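Local coordinates for uncharacterized protein (Bacteroides uniformis ATCC 8492, PDB 4Q68), which is probably an N-acetylmuramoyl-L-alanine amidase of the NlpC/P60 type, expected to act on cell-wall muropeptides, at residues G102-T108 with I233-K239; L163-L168 with Y196-L201; I171-I177 with H190-Y196. One frame throughout, in Å; residues are numbered along the deposited sequence.

In the fold
All three contacts reach one antiparallel sheet, 163-168 doing so as a loop. Strand 230-238 of contact 1 runs beside strand 176-181 of contact 3; their centres are about 10 Å apart, and the R237 to D175 salt bridge and a probable L236 O to I176 N hydrogen bond join them. Contact 3 passes directly into contact 2, centre to centre about 11 Å, through the shared Y196 and the packing of L201 on A194. Contacts 1 and 2, centres about 19 Å apart, touch where I233 CD1 packs on L163 CD2. H190 in contact 3 sits against C41 and H205, consistent with the Cys-His-His centre of NlpC/P60 enzymes. The side chain of K200 lies about 4 Å from a bound sodium ion.

Contact 1 (G102-T108 with I233-K239); sequences GFLQDVT and IRVLRMK
V107 lies over the flat of R237: its CG2 stands 3.8 Å above the guanidinium plane, over the centre of the group, and also meets R237 CB. The arginine chain leaves extended and then bends at chi3 (-63°), which folds its head back beneath the valine. Beyond the contact, R237 NE makes a salt bridge to D175 and NH2 bonds to W170 O, so the head is held flat by polar partners while V107 covers one face.

D106 and R234 meet differently, edge on. R234 NH2 donates to D106 OD2 over 3.0 Å; the bond lies in the guanidinium plane and reaches the syn side of OD2, but 35° out of the carboxylate plane. The other oxygen, OD1, caps the following helix at G109 N and takes a proton from a water, which also accepts from R234 NE and lies 2.6 Å from T108 OG1. T108 OG1 in turn accepts from V235 N at 2.9 Å in a nearly straight bond. V235 O receives two donors, V107 N and T108 N, where the strand gives way to the helix. V107 CB packs on V235 CG1 at 3.9 Å.

Farther back the strands pair antiparallel: Q105 and R237 exchange both backbone bonds, and K239 N reaches F103 O at 2.9 Å. Short strand 104-106, entered through the Schellman turn at G102 that ends helix 91-100, thus lines one side of strand 230-238. Strand 176-181 takes the other side, while W94 and I95 of helix 91-100 pack against L104 and L236.

Contact 2 (L163-L168 with Y196-L201); sequences LPADGL and YADNKL
L201 CB rests 3.8 Å from G167 CA and at a similar distance from A165 O, so the leucine starts out against the bare backbone of the turn. CG stands anti to the backbone N (chi1 174°), and the branch there, its turn set by chi2 (59°), sends the two methyls to different partners: L201 CD2 continues along G167 CA and ends on L163 CD1, 4.1 Å away, whereas CD1 lies over one face of the Y196 ring, off toward its rim. L201 N donates to A165 O over 2.9 Å.

Two tight turns are brought together here. Residues 164-167 form a type I turn, and 197-200 a type I' turn, the two-residue connection of the beta hairpin between strands 188-197 and 200-207. G167 has positive phi, and a CB on it would clash with Y196 OH and crowd L201 CB.

Y196 presents its edge to the loop, CE1 lying 3.4 Å from D166 O, near the ring plane. Y196 OH accepts a weak bond from L168 N at 3.3 Å and lies 2.9 Å from L168 O, a weak partner; its main acceptor is I171 O, outside these turns. Putting a phenylalanine here would probably deprive L168 N and I171 O of their partner and leave the 163-168 loop less firmly tied to the hairpin.

At the outer rim D166 CA makes a CA-H...O contact of 3.2 Å with N199 O, and one water donates to both D166 O and N199 O. A second water donates to D166 OD1 and D198 O while accepting from K200 NZ.

Contact 3 (I171-I177 with H190-Y196); sequences IKDGDII and HMGIAFY
D173 OD1 takes the backbone N of Y196 at 2.8 Å, in an almost perfectly straight bond that arrives nearly along the C-O axis of the carboxylate. The same D173 OD1 also lies at the edge of the tyrosine ring, 3.5 Å from Y196 CD2, with carboxylate and ring planes 61° apart. D173 OD2 turns to a water that bonds in addition to Y196 O, so the acid binds Y196 N directly and Y196 O through a water. At the far end of the ring, the hydroxyl comes to I171 O from above the carbonyl plane rather than at a lone pair.

Between these points the chain turns. K172 to D175 is a type II turn, with G174 at the position whose backbone angles call for glycine; G174 N and D175 O then bond to A194 O and N. The turn leads into the antiparallel hairpin of strands 176-181 and 188-197, where I177 and G192 exchange backbone bonds. A194 CB sits 3.5 Å from K172 O. On the I176 side of the sheet, I176 CG1 lies alongside I193 CD1 in the conformer modelled here, the two side chains pointing the same way, and M7 of helix 2-12 covers both; on the opposite side I177 CG1 reaches A194 CB.

D175 braces the turn from within: D175 OD2 accepts K172 N at 2.8 Å from above the carboxylate plane, while its other oxygen is already paired with R237. Buried yet supplied with an N-H and a cationic partner, this acid is likely to stay ionised.

Contact 1 (G102-T108 with I233-K239)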
# COMPACT_ATOMS: atom_id res chain seq x y z
N GLY A 102 2.47 11.34 10.86
CA GLY A 102 1.21 12.00 11.13
C GLY A 102 0.18 12.01 10.03
O GLY A 102 -0.84 12.69 10.18
N PHE A 103 0.40 11.28 8.94
CA PHE A 103 -0.55 11.30 7.83
C PHE A 103 -1.33 10.01 7.61
O PHE A 103 -2.16 9.96 6.71
CB PHE A 103 0.10 11.82 6.53
CG PHE A 103 1.24 10.97 6.02
CD1 PHE A 103 1.02 9.85 5.24
CD2 PHE A 103 2.56 11.32 6.29
CE1 PHE A 103 2.06 9.09 4.77
CE2 PHE A 103 3.60 10.57 5.81
CZ PHE A 103 3.35 9.45 5.04
N LEU A 104 -1.09 9.00 8.44
CA LEU A 104 -1.90 7.79 8.47
C LEU A 104 -2.29 7.43 9.89
O LEU A 104 -1.51 7.62 10.82
CB LEU A 104 -1.17 6.57 7.91
CG LEU A 104 -0.84 6.53 6.42
CD1 LEU A 104 -0.06 5.26 6.12
CD2 LEU A 104 -2.08 6.60 5.57
N GLN A 105 -3.49 6.87 10.00
CA GLN A 105 -3.95 6.18 11.21
C GLN A 105 -4.08 4.70 10.90
O GLN A 105 -4.55 4.32 9.84
CB GLN A 105 -5.31 6.71 11.65
CG GLN A 105 -5.26 8.09 12.22
CD GLN A 105 -6.61 8.74 12.36
OE1 GLN A 105 -7.57 8.37 11.69
NE2 GLN A 105 -6.69 9.74 13.22
N ASP A 106 -3.67 3.88 11.86
CA ASP A 106 -3.77 2.43 11.76
C ASP A 106 -5.11 2.02 12.36
O ASP A 106 -5.28 1.89 13.57
CB ASP A 106 -2.57 1.79 12.46
CG ASP A 106 -2.50 0.30 12.27
OD1 ASP A 106 -3.55 -0.29 11.93
OD2 ASP A 106 -1.39 -0.27 12.43
N VAL A 107 -6.10 1.86 11.49
CA VAL A 107 -7.47 1.60 11.91
C VAL A 107 -7.61 0.19 12.47
O VAL A 107 -8.21 -0.00 13.53
CB VAL A 107 -8.47 1.85 10.78
CG1 VAL A 107 -9.88 1.58 11.22
CG2 VAL A 107 -8.34 3.26 10.24
N THR A 108 -7.08 -0.82 11.78
CA THR A 108 -7.09 -2.17 12.34
C THR A 108 -6.37 -2.22 13.69
O THR A 108 -6.75 -3.00 14.56
CB THR A 108 -6.52 -3.22 11.35
OG1 THR A 108 -5.67 -2.60 10.39
CG2 THR A 108 -7.63 -3.93 10.61
N ILE A 233 -6.66 -8.34 6.04
CA ILE A 233 -6.35 -6.96 5.68
C ILE A 233 -5.87 -6.16 6.87
O ILE A 233 -6.29 -6.40 8.01
CB ILE A 233 -7.56 -6.23 5.01
CG1 ILE A 233 -8.78 -6.17 5.94
CG2 ILE A 233 -7.90 -6.89 3.68
CD1 ILE A 233 -9.95 -5.37 5.39
N ARG A 234 -5.03 -5.18 6.58
CA ARG A 234 -4.82 -4.02 7.42
C ARG A 234 -5.58 -2.86 6.78
O ARG A 234 -5.66 -2.75 5.56
CB ARG A 234 -3.32 -3.69 7.57
CG ARG A 234 -2.54 -4.81 8.23
CD ARG A 234 -1.07 -4.50 8.42
NE ARG A 234 -0.88 -3.44 9.41
CZ ARG A 234 0.30 -2.98 9.82
NH1 ARG A 234 1.42 -3.44 9.30
NH2 ARG A 234 0.36 -2.05 10.75
N VAL A 235 -6.15 -2.01 7.63
CA VAL A 235 -6.95 -0.87 7.20
C VAL A 235 -6.29 0.39 7.75
O VAL A 235 -6.10 0.52 8.96
CB VAL A 235 -8.40 -0.98 7.73
CG1 VAL A 235 -9.22 0.22 7.31
CG2 VAL A 235 -9.04 -2.27 7.25
N LEU A 236 -5.92 1.28 6.83
CA LEU A 236 -5.25 2.53 7.17
C LEU A 236 -6.13 3.68 6.70
O LEU A 236 -6.93 3.54 5.77
CB LEU A 236 -3.89 2.65 6.49
CG LEU A 236 -2.86 1.54 6.73
CD1 LEU A 236 -2.74 1.17 8.20
CD2 LEU A 236 -3.13 0.31 5.87
N ARG A 237 -5.98 4.85 7.32
CA ARG A 237 -6.81 6.00 6.99
C ARG A 237 -5.95 7.25 6.94
O ARG A 237 -5.19 7.53 7.87
CB ARG A 237 -7.92 6.13 8.02
CG ARG A 237 -8.95 7.23 7.73
CD ARG A 237 -10.13 7.15 8.68
NE ARG A 237 -10.83 5.88 8.50
CZ ARG A 237 -11.48 5.20 9.44
NH1 ARG A 237 -11.60 5.65 10.68
NH2 ARG A 237 -12.02 4.03 9.11
N MSE A 238 -6.11 8.02 5.88
CA MSE A 238 -5.47 9.33 5.78
C MSE A 238 -5.79 10.20 6.97
O MSE A 238 -6.95 10.25 7.42
CB MSE A 238 -5.97 10.04 4.51
CG MSE A 238 -5.37 11.41 4.30
SE MSE A 238 -6.06 12.36 2.77
CE MSE A 238 -7.87 12.64 3.46
N LYS A 239 -4.78 10.91 7.46
CA LYS A 239 -4.96 11.95 8.46
C LYS A 239 -4.40 13.23 7.84
O LYS A 239 -3.22 13.31 7.51
CB LYS A 239 -4.26 11.56 9.76
CG LYS A 239 -4.47 12.55 10.90
CD LYS A 239 -3.85 12.06 12.20
CE LYS A 239 -4.06 13.08 13.32
NZ LYS A 239 -3.25 12.76 14.53
O HOH W 1 -8.16 10.65 9.87
O HOH W 2 -10.92 8.26 11.85
O HOH W 3 -3.11 -2.71 11.02

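Contact 2 (L163-L168 with Y196-L201)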
# COMPACT_ATOMS: atom_id res chain seq x y z
N LEU A 163 -14.29 -10.65 7.55
CA LEU A 163 -14.72 -9.55 6.70
C LEU A 163 -15.99 -9.91 5.93
O LEU A 163 -15.92 -10.75 5.04
CB LEU A 163 -13.64 -9.15 5.69
CG LEU A 163 -14.06 -7.95 4.84
CD1 LEU A 163 -14.20 -6.67 5.66
CD2 LEU A 163 -13.08 -7.73 3.72
N PRO A 164 -17.13 -9.29 6.27
CA PRO A 164 -18.33 -9.56 5.49
C PRO A 164 -18.30 -8.92 4.10
O PRO A 164 -17.58 -7.95 3.86
CB PRO A 164 -19.43 -8.91 6.33
CG PRO A 164 -18.86 -8.77 7.70
CD PRO A 164 -17.43 -8.47 7.44
N ALA A 165 -19.15 -9.42 3.22
CA ALA A 165 -19.34 -8.79 1.92
C ALA A 165 -19.74 -7.32 2.03
O ALA A 165 -19.29 -6.50 1.24
CB ALA A 165 -20.37 -9.57 1.11
N ASP A 166 -20.58 -7.02 3.02
CA ASP A 166 -21.06 -5.66 3.25
C ASP A 166 -20.15 -4.87 4.20
O ASP A 166 -20.53 -3.82 4.73
CB ASP A 166 -22.51 -5.68 3.74
CG ASP A 166 -23.50 -6.10 2.66
OD1 ASP A 166 -23.12 -6.38 1.49
OD2 ASP A 166 -24.70 -6.14 2.99
N GLY A 167 -18.92 -5.34 4.39
CA GLY A 167 -17.94 -4.62 5.16
C GLY A 167 -18.24 -4.58 6.63
O GLY A 167 -18.97 -5.43 7.16
N LEU A 168 -17.63 -3.61 7.30
CA LEU A 168 -17.82 -3.39 8.73
C LEU A 168 -17.92 -1.90 8.93
O LEU A 168 -17.29 -1.14 8.19
CB LEU A 168 -16.64 -3.94 9.54
CG LEU A 168 -16.48 -5.46 9.52
CD1 LEU A 168 -15.14 -5.86 10.11
CD2 LEU A 168 -17.63 -6.16 10.24
N TYR A 196 -17.68 1.46 -0.89
CA TYR A 196 -19.00 0.86 -0.69
C TYR A 196 -19.89 1.22 -1.87
O TYR A 196 -20.16 2.40 -2.13
CB TYR A 196 -19.64 1.32 0.60
CG TYR A 196 -19.03 0.71 1.84
CD1 TYR A 196 -19.49 -0.50 2.34
CD2 TYR A 196 -17.97 1.32 2.50
CE1 TYR A 196 -18.94 -1.05 3.48
CE2 TYR A 196 -17.41 0.77 3.64
CZ TYR A 196 -17.91 -0.42 4.13
OH TYR A 196 -17.39 -0.99 5.26
N ALA A 197 -20.37 0.20 -2.57
CA ALA A 197 -21.27 0.38 -3.70
C ALA A 197 -22.50 -0.45 -3.39
O ALA A 197 -22.42 -1.67 -3.28
CB ALA A 197 -20.61 -0.09 -5.00
N ASP A 198 -23.63 0.23 -3.17
CA ASP A 198 -24.87 -0.43 -2.82
C ASP A 198 -24.64 -1.38 -1.65
O ASP A 198 -25.05 -2.54 -1.68
CB ASP A 198 -25.40 -1.19 -4.03
CG ASP A 198 -26.77 -1.81 -3.79
OD1 ASP A 198 -27.58 -1.23 -3.03
OD2 ASP A 198 -27.03 -2.87 -4.38
N ASN A 199 -23.97 -0.84 -0.63
CA ASN A 199 -23.67 -1.53 0.61
C ASN A 199 -22.66 -2.68 0.56
O ASN A 199 -22.26 -3.16 1.61
CB ASN A 199 -24.94 -1.97 1.33
CG ASN A 199 -25.82 -0.79 1.66
OD1 ASN A 199 -25.36 0.19 2.25
ND2 ASN A 199 -27.08 -0.85 1.26
N LYS A 200 -22.20 -3.09 -0.63
CA LYS A 200 -21.11 -4.06 -0.70
C LYS A 200 -19.80 -3.31 -0.57
O LYS A 200 -19.62 -2.26 -1.19
CB LYS A 200 -21.12 -4.82 -2.01
CG LYS A 200 -22.37 -5.64 -2.16
CD LYS A 200 -22.41 -6.44 -3.45
CE LYS A 200 -23.62 -7.36 -3.51
NZ LYS A 200 -24.88 -6.59 -3.49
N LEU A 201 -18.87 -3.85 0.22
CA LEU A 201 -17.52 -3.31 0.28
C LEU A 201 -16.69 -3.89 -0.85
O LEU A 201 -16.35 -5.08 -0.85
CB LEU A 201 -16.88 -3.60 1.62
CG LEU A 201 -15.41 -3.20 1.74
CD1 LEU A 201 -15.18 -1.72 1.50
CD2 LEU A 201 -14.88 -3.60 3.10
O HOH W 4 -16.10 -7.10 1.41
O HOH W 5 -22.57 -2.00 4.03
O HOH W 6 -25.04 -5.27 -0.68

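Contact 3 (I171-I177 with H190-Y196)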
# COMPACT_ATOMS: atom_id res chain seq x y z
N ILE A 171 -14.79 0.30 8.76
CA ILE A 171 -14.09 0.43 7.48
C ILE A 171 -14.92 1.41 6.67
O ILE A 171 -16.12 1.18 6.47
CB ILE A 171 -13.96 -0.91 6.74
CG1 ILE A 171 -13.20 -1.92 7.61
CG2 ILE A 171 -13.29 -0.68 5.39
CD1 ILE A 171 -13.21 -3.33 7.08
N LYS A 172 -14.29 2.49 6.21
CA LYS A 172 -14.99 3.59 5.55
C LYS A 172 -14.52 3.80 4.11
O LYS A 172 -13.36 3.50 3.76
CB LYS A 172 -14.76 4.86 6.37
CG LYS A 172 -15.28 4.71 7.79
CD LYS A 172 -15.17 5.94 8.64
CE LYS A 172 -15.63 5.64 10.07
NZ LYS A 172 -16.90 4.86 10.07
N ASP A 173 -15.40 4.35 3.29
CA ASP A 173 -15.03 4.81 1.96
C ASP A 173 -13.72 5.58 2.03
O ASP A 173 -13.54 6.46 2.88
CB ASP A 173 -16.10 5.75 1.40
CG ASP A 173 -17.26 5.04 0.75
OD1 ASP A 173 -17.09 3.89 0.30
OD2 ASP A 173 -18.36 5.65 0.68
N GLY A 174 -12.81 5.25 1.13
CA GLY A 174 -11.53 5.95 1.04
C GLY A 174 -10.42 5.38 1.89
O GLY A 174 -9.28 5.79 1.74
N ASP A 175 -10.74 4.44 2.79
CA ASP A 175 -9.70 3.81 3.55
C ASP A 175 -8.75 3.06 2.63
O ASP A 175 -9.12 2.54 1.57
CB ASP A 175 -10.26 2.83 4.58
CG ASP A 175 -10.88 3.51 5.81
OD1 ASP A 175 -10.71 4.74 5.97
OD2 ASP A 175 -11.51 2.78 6.62
N ILE A 176 -7.50 3.00 3.06
CA ILE A 176 -6.47 2.25 2.36
C ILE A 176 -6.46 0.82 2.91
O ILE A 176 -6.37 0.60 4.12
CB ILE A 176 -5.11 2.94 2.54
CG1 ILE A 176 -5.13 4.31 1.88
CG2 ILE A 176 -3.99 2.07 1.99
CD1 ILE A 176 -4.01 5.22 2.32
N ILE A 177 -6.53 -0.14 2.00
CA ILE A 177 -6.58 -1.55 2.33
C ILE A 177 -5.26 -2.18 1.91
O ILE A 177 -4.86 -2.07 0.75
CB ILE A 177 -7.73 -2.24 1.58
CG1 ILE A 177 -9.09 -1.56 1.87
CG2 ILE A 177 -7.76 -3.73 1.90
CD1 ILE A 177 -9.48 -1.50 3.34
N HIS A 190 -0.89 -6.89 -1.76
CA HIS A 190 -1.73 -6.10 -2.66
C HIS A 190 -2.33 -4.96 -1.84
O HIS A 190 -2.39 -5.05 -0.62
CB HIS A 190 -2.83 -6.99 -3.26
CG HIS A 190 -3.49 -6.43 -4.48
ND1 HIS A 190 -2.88 -6.44 -5.71
CD2 HIS A 190 -4.70 -5.86 -4.65
CE1 HIS A 190 -3.70 -5.90 -6.59
NE2 HIS A 190 -4.80 -5.55 -5.98
N MSE A 191 -2.75 -3.90 -2.53
CA MSE A 191 -3.39 -2.76 -1.88
C MSE A 191 -4.50 -2.20 -2.75
O MSE A 191 -4.53 -2.43 -3.96
CB MSE A 191 -2.39 -1.61 -1.68
CG MSE A 191 -1.12 -1.99 -0.98
SE MSE A 191 -0.04 -0.43 -0.57
CE MSE A 191 -1.01 0.24 0.95
N GLY A 192 -5.40 -1.46 -2.13
CA GLY A 192 -6.41 -0.73 -2.85
C GLY A 192 -7.13 0.24 -1.92
O GLY A 192 -6.71 0.46 -0.79
N ILE A 193 -8.21 0.81 -2.44
CA ILE A 193 -9.00 1.82 -1.74
C ILE A 193 -10.42 1.28 -1.53
O ILE A 193 -11.05 0.78 -2.47
CB ILE A 193 -9.05 3.13 -2.58
CG1 ILE A 193 -7.63 3.64 -2.89
CG2 ILE A 193 -9.88 4.19 -1.89
CD1 ILE A 193 -6.84 4.02 -1.67
N ALA A 194 -10.93 1.37 -0.30
CA ALA A 194 -12.26 0.90 0.02
C ALA A 194 -13.35 1.72 -0.65
O ALA A 194 -13.32 2.95 -0.62
CB ALA A 194 -12.46 0.94 1.52
N PHE A 195 -14.35 1.03 -1.20
CA PHE A 195 -15.47 1.67 -1.87
C PHE A 195 -16.73 0.85 -1.60
O PHE A 195 -16.85 -0.29 -2.05
CB PHE A 195 -15.18 1.71 -3.37
CG PHE A 195 -16.34 2.16 -4.25
CD1 PHE A 195 -17.24 3.13 -3.83
CD2 PHE A 195 -16.48 1.65 -5.52
CE1 PHE A 195 -18.29 3.54 -4.66
CE2 PHE A 195 -17.53 2.07 -6.35
CZ PHE A 195 -18.42 3.00 -5.91
N TYR A 196 -17.68 1.46 -0.89
CA TYR A 196 -19.00 0.86 -0.69
C TYR A 196 -19.89 1.22 -1.87
O TYR A 196 -20.16 2.40 -2.13
CB TYR A 196 -19.64 1.32 0.60
CG TYR A 196 -19.03 0.71 1.84
CD1 TYR A 196 -19.49 -0.50 2.34
CD2 TYR A 196 -17.97 1.32 2.50
CE1 TYR A 196 -18.94 -1.05 3.48
CE2 TYR A 196 -17.41 0.77 3.64
CZ TYR A 196 -17.91 -0.42 4.13
OH TYR A 196 -17.39 -0.99 5.26
O HOH W 7 -19.86 4.90 -1.46